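Local atomic coordinates of ChrR-like cupin domain-containing protein (Ralstonia eutropha JMP134, PDB entry 3EBR), a protein that is of unknown function but adopts an RmlC-like cupin fold related to the ChrR cupin family and forms a four-chain assembly. Residues 56-70 with 107-121. Sequence-based numbering, arbitrary orientation. Where two conformers were deposited one is given.
Sequences PRHHHTGTVIVYTVQ and DIITFNIVAGELLYL
P56, just ahead of the paired strands, lays CG against Y120 CD1 at 3.6 Å; the antiparallel pairing that follows runs through two sheets of the cupin fold. At R57 the backbone O receives L121 N, while the guanidinium offers one face to L121 CD1. H58 and Y120 form a non-hydrogen-bonded antiparallel pair; the H58 ring turns an edge toward the tyrosine face in an offset edge-to-face stack, centroids 6.0 Å apart and planes at 66°. H59 and L119 exchange both backbone bonds, whereas the H59 imidazole departs on the other side of the sheet, to R95 and to E117 of the second subunit. In the conformer described, CG trans to the backbone N (chi1 -176°) sets the H60 ring between the T63 and E117 carbonyls, tentatively bonded through NE2 to T63 O and weakly through ND1 to E117 O; V114 CG1 packs nearby. T61 N donates to E117 O at 3.1 Å, and T61 OG1 accepts E117 N at 2.8 Å. A115 N binds T63 O. Regular pairing resumes from V64 with V114 to T68 with T110, until V69 and Q70 both donate to I109 O, a classic beta bulge. Q70 NE2 then reaches D107 O at 2.8 Å. Chemically, main-chain bonds and the T61 hydroxyl together bridge the break between the two strand pairs, with H60 adding to them in the conformer described.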
loop_
_atom_site.group_PDB
_atom_site.type_symbol
_atom_site.label_atom_id
_atom_site.label_comp_id
_atom_site.label_asym_id
_atom_site.label_seq_id
_atom_site.Cartn_x
_atom_site.Cartn_y
_atom_site.Cartn_z
ATOM N N PRO A 56 17.196 -13.125 16.368
ATOM C CA PRO A 56 16.059 -13.109 17.299
ATOM C C PRO A 56 14.697 -13.248 16.653
ATOM O O PRO A 56 14.528 -12.867 15.496
ATOM C CB PRO A 56 16.170 -11.727 17.960
ATOM C CG PRO A 56 16.828 -10.909 16.959
ATOM C CD PRO A 56 17.854 -11.800 16.351
ATOM N N ARG A 57 13.767 -13.841 17.404
ATOM C CA ARG A 57 12.414 -14.022 16.934
ATOM C C ARG A 57 11.783 -12.636 16.946
ATOM O O ARG A 57 12.014 -11.853 17.877
ATOM C CB ARG A 57 11.620 -15.000 17.801
ATOM C CG ARG A 57 10.221 -15.323 17.235
ATOM C CD ARG A 57 9.621 -16.553 17.899
ATOM N NE ARG A 57 9.526 -16.394 19.353
ATOM C CZ ARG A 57 8.455 -16.016 20.066
ATOM N NH1 ARG A 57 7.260 -15.775 19.516
ATOM N NH2 ARG A 57 8.581 -15.916 21.389
ATOM N N HIS A 58 11.057 -12.319 15.885
ATOM C CA HIS A 58 10.392 -11.036 15.772
ATOM C C HIS A 58 8.965 -11.227 15.318
ATOM O O HIS A 58 8.670 -12.181 14.605
ATOM C CB HIS A 58 11.122 -10.095 14.791
ATOM C CG HIS A 58 11.155 -10.571 13.364
ATOM N ND1 HIS A 58 12.247 -11.204 12.816
ATOM C CD2 HIS A 58 10.237 -10.480 12.369
ATOM C CE1 HIS A 58 11.999 -11.487 11.548
ATOM N NE2 HIS A 58 10.782 -11.066 11.255
ATOM N N HIS A 59 8.103 -10.324 15.774
ATOM C CA HIS A 59 6.711 -10.242 15.393
ATOM C C HIS A 59 6.768 -9.042 14.493
ATOM O O HIS A 59 7.375 -8.041 14.897
ATOM C CB HIS A 59 5.809 -9.945 16.576
ATOM C CG HIS A 59 4.372 -9.724 16.214
ATOM N ND1 HIS A 59 3.408 -10.698 16.358
ATOM C CD2 HIS A 59 3.734 -8.635 15.727
ATOM C CE1 HIS A 59 2.239 -10.218 15.978
ATOM N NE2 HIS A 59 2.410 -8.970 15.588
ATOM N N HIS A 60 6.165 -9.139 13.306
ATOM C CA HIS A 60 6.134 -8.036 12.344
ATOM C C HIS A 60 4.689 -7.570 12.111
ATOM O O HIS A 60 3.808 -8.394 11.860
ATOM C CB HIS A 60 6.825 -8.423 11.038
ATOM C CG HIS A 60 6.900 -7.290 10.074
ATOM N ND1 HIS A 60 7.482 -6.087 10.400
ATOM C CD2 HIS A 60 6.499 -7.179 8.792
ATOM C CE1 HIS A 60 7.400 -5.269 9.372
ATOM N NE2 HIS A 60 6.821 -5.911 8.376
ATOM N N THR A 61 4.472 -6.250 12.180
ATOM C CA THR A 61 3.145 -5.643 12.024
ATOM C C THR A 61 2.560 -5.518 10.607
ATOM O O THR A 61 1.333 -5.503 10.472
ATOM C CB THR A 61 3.155 -4.237 12.691
ATOM O OG1 THR A 61 4.151 -3.412 12.078
ATOM C CG2 THR A 61 3.450 -4.353 14.194
ATOM N N GLY A 62 3.409 -5.411 9.583
ATOM C CA GLY A 62 2.960 -5.298 8.181
ATOM C C GLY A 62 3.521 -6.433 7.353
ATOM O O GLY A 62 3.615 -7.552 7.834
ATOM N N THR A 63 3.878 -6.164 6.109
ATOM C CA THR A 63 4.410 -7.191 5.222
ATOM C C THR A 63 5.909 -7.044 5.054
ATOM O O THR A 63 6.490 -6.025 5.444
ATOM C CB THR A 63 3.753 -7.102 3.846
ATOM O OG1 THR A 63 3.970 -5.795 3.318
ATOM C CG2 THR A 63 2.259 -7.352 3.949
ATOM N N VAL A 64 6.524 -8.090 4.508
ATOM C CA VAL A 64 7.943 -8.126 4.201
ATOM C C VAL A 64 8.122 -8.923 2.907
ATOM O O VAL A 64 7.644 -10.050 2.833
ATOM C CB VAL A 64 8.814 -8.800 5.282
ATOM C CG1 VAL A 64 10.292 -8.736 4.880
ATOM C CG2 VAL A 64 8.647 -8.144 6.616
ATOM N N ILE A 65 8.736 -8.322 1.891
ATOM C CA ILE A 65 9.051 -8.987 0.636
ATOM C C ILE A 65 10.561 -9.210 0.728
ATOM O O ILE A 65 11.292 -8.239 0.922
ATOM C CB ILE A 65 8.740 -8.136 -0.581
ATOM C CG1 ILE A 65 7.229 -7.870 -0.685
ATOM C CG2 ILE A 65 9.255 -8.828 -1.858
ATOM C CD1 ILE A 65 6.849 -6.920 -1.793
ATOM N N VAL A 66 11.024 -10.457 0.632
ATOM C CA VAL A 66 12.444 -10.769 0.702
ATOM C C VAL A 66 12.917 -11.488 -0.559
ATOM O O VAL A 66 12.387 -12.547 -0.877
ATOM C CB VAL A 66 12.802 -11.680 1.904
ATOM C CG1 VAL A 66 14.299 -11.899 1.939
ATOM C CG2 VAL A 66 12.339 -11.093 3.224
ATOM N N TYR A 67 13.870 -10.880 -1.279
ATOM C CA TYR A 67 14.516 -11.463 -2.444
ATOM C C TYR A 67 15.937 -11.828 -1.979
ATOM O O TYR A 67 16.704 -10.948 -1.578
ATOM C CB TYR A 67 14.568 -10.523 -3.639
ATOM C CG TYR A 67 15.408 -11.096 -4.760
ATOM C CD1 TYR A 67 14.931 -12.141 -5.539
ATOM C CD2 TYR A 67 16.690 -10.614 -5.018
ATOM C CE1 TYR A 67 15.710 -12.695 -6.566
ATOM C CE2 TYR A 67 17.480 -11.165 -6.038
ATOM C CZ TYR A 67 16.976 -12.195 -6.810
ATOM O OH TYR A 67 17.740 -12.723 -7.812
ATOM N N THR A 68 16.290 -13.107 -2.068
ATOM C CA THR A 68 17.598 -13.597 -1.634
ATOM C C THR A 68 18.618 -13.411 -2.753
ATOM O O THR A 68 18.532 -14.066 -3.798
ATOM C CB THR A 68 17.495 -15.068 -1.228
ATOM O OG1 THR A 68 16.454 -15.194 -0.252
ATOM C CG2 THR A 68 18.822 -15.589 -0.668
ATOM N N VAL A 69 19.576 -12.514 -2.523
ATOM C CA VAL A 69 20.617 -12.200 -3.512
ATOM C C VAL A 69 21.613 -13.359 -3.512
ATOM O O VAL A 69 21.995 -13.837 -4.583
ATOM C CB VAL A 69 21.254 -10.828 -3.251
ATOM C CG1 VAL A 69 22.299 -10.521 -4.292
ATOM C CG2 VAL A 69 20.178 -9.752 -3.282
ATOM N N GLN A 70 22.040 -13.790 -2.322
ATOM C CA GLN A 70 22.917 -14.962 -2.197
ATOM C C GLN A 70 22.765 -15.609 -0.833
ATOM O O GLN A 70 22.282 -14.980 0.111
ATOM C CB GLN A 70 24.397 -14.663 -2.450
ATOM C CG GLN A 70 25.106 -13.760 -1.455
ATOM C CD GLN A 70 26.615 -13.932 -1.533
ATOM O OE1 GLN A 70 27.191 -13.988 -2.619
ATOM N NE2 GLN A 70 27.260 -14.015 -0.376
ATOM N N ASP A 107 27.858 -16.094 2.742
ATOM C CA ASP A 107 27.147 -15.146 3.601
ATOM C C ASP A 107 25.801 -14.880 2.959
ATOM O O ASP A 107 25.682 -14.897 1.733
ATOM C CB ASP A 107 27.935 -13.848 3.791
ATOM C CG ASP A 107 29.301 -14.065 4.457
ATOM O OD1 ASP A 107 29.585 -15.178 4.976
ATOM O OD2 ASP A 107 30.094 -13.099 4.459
ATOM N N ILE A 108 24.797 -14.652 3.797
ATOM C CA ILE A 108 23.432 -14.426 3.358
ATOM C C ILE A 108 23.230 -12.949 3.073
ATOM O O ILE A 108 23.383 -12.147 3.986
ATOM C CB ILE A 108 22.380 -14.892 4.416
ATOM C CG1 ILE A 108 22.384 -16.416 4.612
ATOM C CG2 ILE A 108 20.962 -14.476 4.010
ATOM C CD1 ILE A 108 23.600 -17.031 5.271
ATOM N N ILE A 109 22.926 -12.605 1.815
ATOM C CA ILE A 109 22.631 -11.235 1.392
ATOM C C ILE A 109 21.171 -11.289 0.963
ATOM O O ILE A 109 20.809 -12.173 0.180
ATOM C CB ILE A 109 23.473 -10.735 0.206
ATOM C CG1 ILE A 109 24.987 -10.935 0.422
ATOM C CG2 ILE A 109 23.160 -9.247 -0.062
ATOM C CD1 ILE A 109 25.566 -10.136 1.529
ATOM N N THR A 110 20.335 -10.377 1.462
ATOM C CA THR A 110 18.907 -10.332 1.104
ATOM C C THR A 110 18.429 -8.918 0.836
ATOM O O THR A 110 18.824 -8.006 1.549
ATOM C CB THR A 110 18.007 -10.913 2.226
ATOM O OG1 THR A 110 18.138 -10.127 3.420
ATOM C CG2 THR A 110 18.368 -12.368 2.520
ATOM N N PHE A 111 17.583 -8.756 -0.187
ATOM C CA PHE A 111 16.977 -7.480 -0.564
ATOM C C PHE A 111 15.608 -7.544 0.076
ATOM O O PHE A 111 14.809 -8.388 -0.296
ATOM C CB PHE A 111 16.890 -7.298 -2.070
ATOM C CG PHE A 111 16.173 -6.047 -2.473
ATOM C CD1 PHE A 111 16.774 -4.810 -2.289
ATOM C CD2 PHE A 111 14.910 -6.097 -3.061
ATOM C CE1 PHE A 111 16.127 -3.643 -2.657
ATOM C CE2 PHE A 111 14.257 -4.922 -3.447
ATOM C CZ PHE A 111 14.865 -3.695 -3.232
ATOM N N ASN A 112 15.348 -6.631 1.011
ATOM C CA ASN A 112 14.132 -6.594 1.801
ATOM C C ASN A 112 13.326 -5.325 1.630
ATOM O O ASN A 112 13.913 -4.258 1.527
ATOM C CB ASN A 112 14.538 -6.656 3.266
ATOM C CG ASN A 112 15.594 -7.690 3.523
ATOM O OD1 ASN A 112 15.398 -8.878 3.281
ATOM N ND2 ASN A 112 16.737 -7.238 4.009
ATOM N N ILE A 113 11.996 -5.457 1.596
ATOM C CA ILE A 113 11.058 -4.343 1.516
ATOM C C ILE A 113 10.149 -4.637 2.696
ATOM O O ILE A 113 9.307 -5.520 2.604
ATOM C CB ILE A 113 10.295 -4.264 0.206
ATOM C CG1 ILE A 113 11.289 -4.125 -0.943
ATOM C CG2 ILE A 113 9.312 -3.087 0.244
ATOM C CD1 ILE A 113 10.654 -3.801 -2.224
ATOM N N VAL A 114 10.361 -3.915 3.795
ATOM C CA VAL A 114 9.641 -4.100 5.036
ATOM C C VAL A 114 8.671 -2.955 5.305
ATOM O O VAL A 114 9.109 -1.823 5.413
ATOM C CB VAL A 114 10.660 -4.206 6.206
ATOM C CG1 VAL A 114 9.966 -4.367 7.534
ATOM C CG2 VAL A 114 11.608 -5.377 5.974
ATOM N N ALA A 115 7.378 -3.270 5.425
ATOM C CA ALA A 115 6.324 -2.309 5.711
ATOM C C ALA A 115 5.938 -2.524 7.165
ATOM O O ALA A 115 5.590 -3.630 7.518
ATOM C CB ALA A 115 5.138 -2.543 4.818
ATOM N N GLY A 116 6.019 -1.493 8.002
ATOM C CA GLY A 116 5.662 -1.587 9.423
ATOM C C GLY A 116 6.863 -1.816 10.321
ATOM O O GLY A 116 8.016 -1.786 9.860
ATOM N N GLU A 117 6.581 -2.095 11.594
ATOM C CA GLU A 117 7.612 -2.293 12.607
ATOM C C GLU A 117 7.919 -3.754 12.871
ATOM O O GLU A 117 7.066 -4.604 12.656
ATOM C CB GLU A 117 7.176 -1.656 13.923
ATOM C CG GLU A 117 6.734 -0.216 13.788
ATOM C CD GLU A 117 6.561 0.490 15.110
ATOM O OE1 GLU A 117 6.419 -0.166 16.168
ATOM O OE2 GLU A 117 6.547 1.727 15.083
ATOM N N LEU A 118 9.145 -4.006 13.342
ATOM C CA LEU A 118 9.659 -5.328 13.719
ATOM C C LEU A 118 9.770 -5.322 15.245
ATOM O O LEU A 118 10.653 -4.658 15.780
ATOM C CB LEU A 118 11.023 -5.614 13.082
ATOM C CG LEU A 118 11.124 -5.819 11.570
ATOM C CD1 LEU A 118 12.581 -5.846 11.132
ATOM C CD2 LEU A 118 10.435 -7.094 11.162
ATOM N N LEU A 119 8.876 -6.036 15.928
ATOM C CA LEU A 119 8.852 -6.139 17.393
ATOM C C LEU A 119 9.618 -7.400 17.800
ATOM O O LEU A 119 9.110 -8.501 17.625
ATOM C CB LEU A 119 7.406 -6.177 17.898
ATOM C CG LEU A 119 6.491 -5.012 17.486
ATOM C CD1 LEU A 119 5.052 -5.287 17.919
ATOM C CD2 LEU A 119 6.983 -3.687 18.048
ATOM N N TYR A 120 10.834 -7.241 18.326
ATOM C CA TYR A 120 11.679 -8.384 18.742
ATOM C C TYR A 120 11.176 -8.929 20.069
ATOM O O TYR A 120 10.820 -8.141 20.944
ATOM C CB TYR A 120 13.159 -7.988 18.782
ATOM C CG TYR A 120 13.643 -7.624 17.394
ATOM C CD1 TYR A 120 14.123 -8.605 16.522
ATOM C CD2 TYR A 120 13.562 -6.313 16.924
ATOM C CE1 TYR A 120 14.542 -8.282 15.224
ATOM C CE2 TYR A 120 13.975 -5.988 15.645
ATOM C CZ TYR A 120 14.467 -6.965 14.790
ATOM O OH TYR A 120 14.878 -6.626 13.512
ATOM N N LEU A 121 11.170 -10.263 20.201
ATOM C CA LEU A 121 10.645 -10.966 21.379
ATOM C C LEU A 121 11.609 -11.853 22.172
ATOM O O LEU A 121 12.626 -12.282 21.634
ATOM C CB LEU A 121 9.490 -11.868 20.921
ATOM C CG LEU A 121 8.328 -11.236 20.145
ATOM C CD1 LEU A 121 7.350 -12.326 19.747
ATOM C CD2 LEU A 121 7.617 -10.158 20.936
#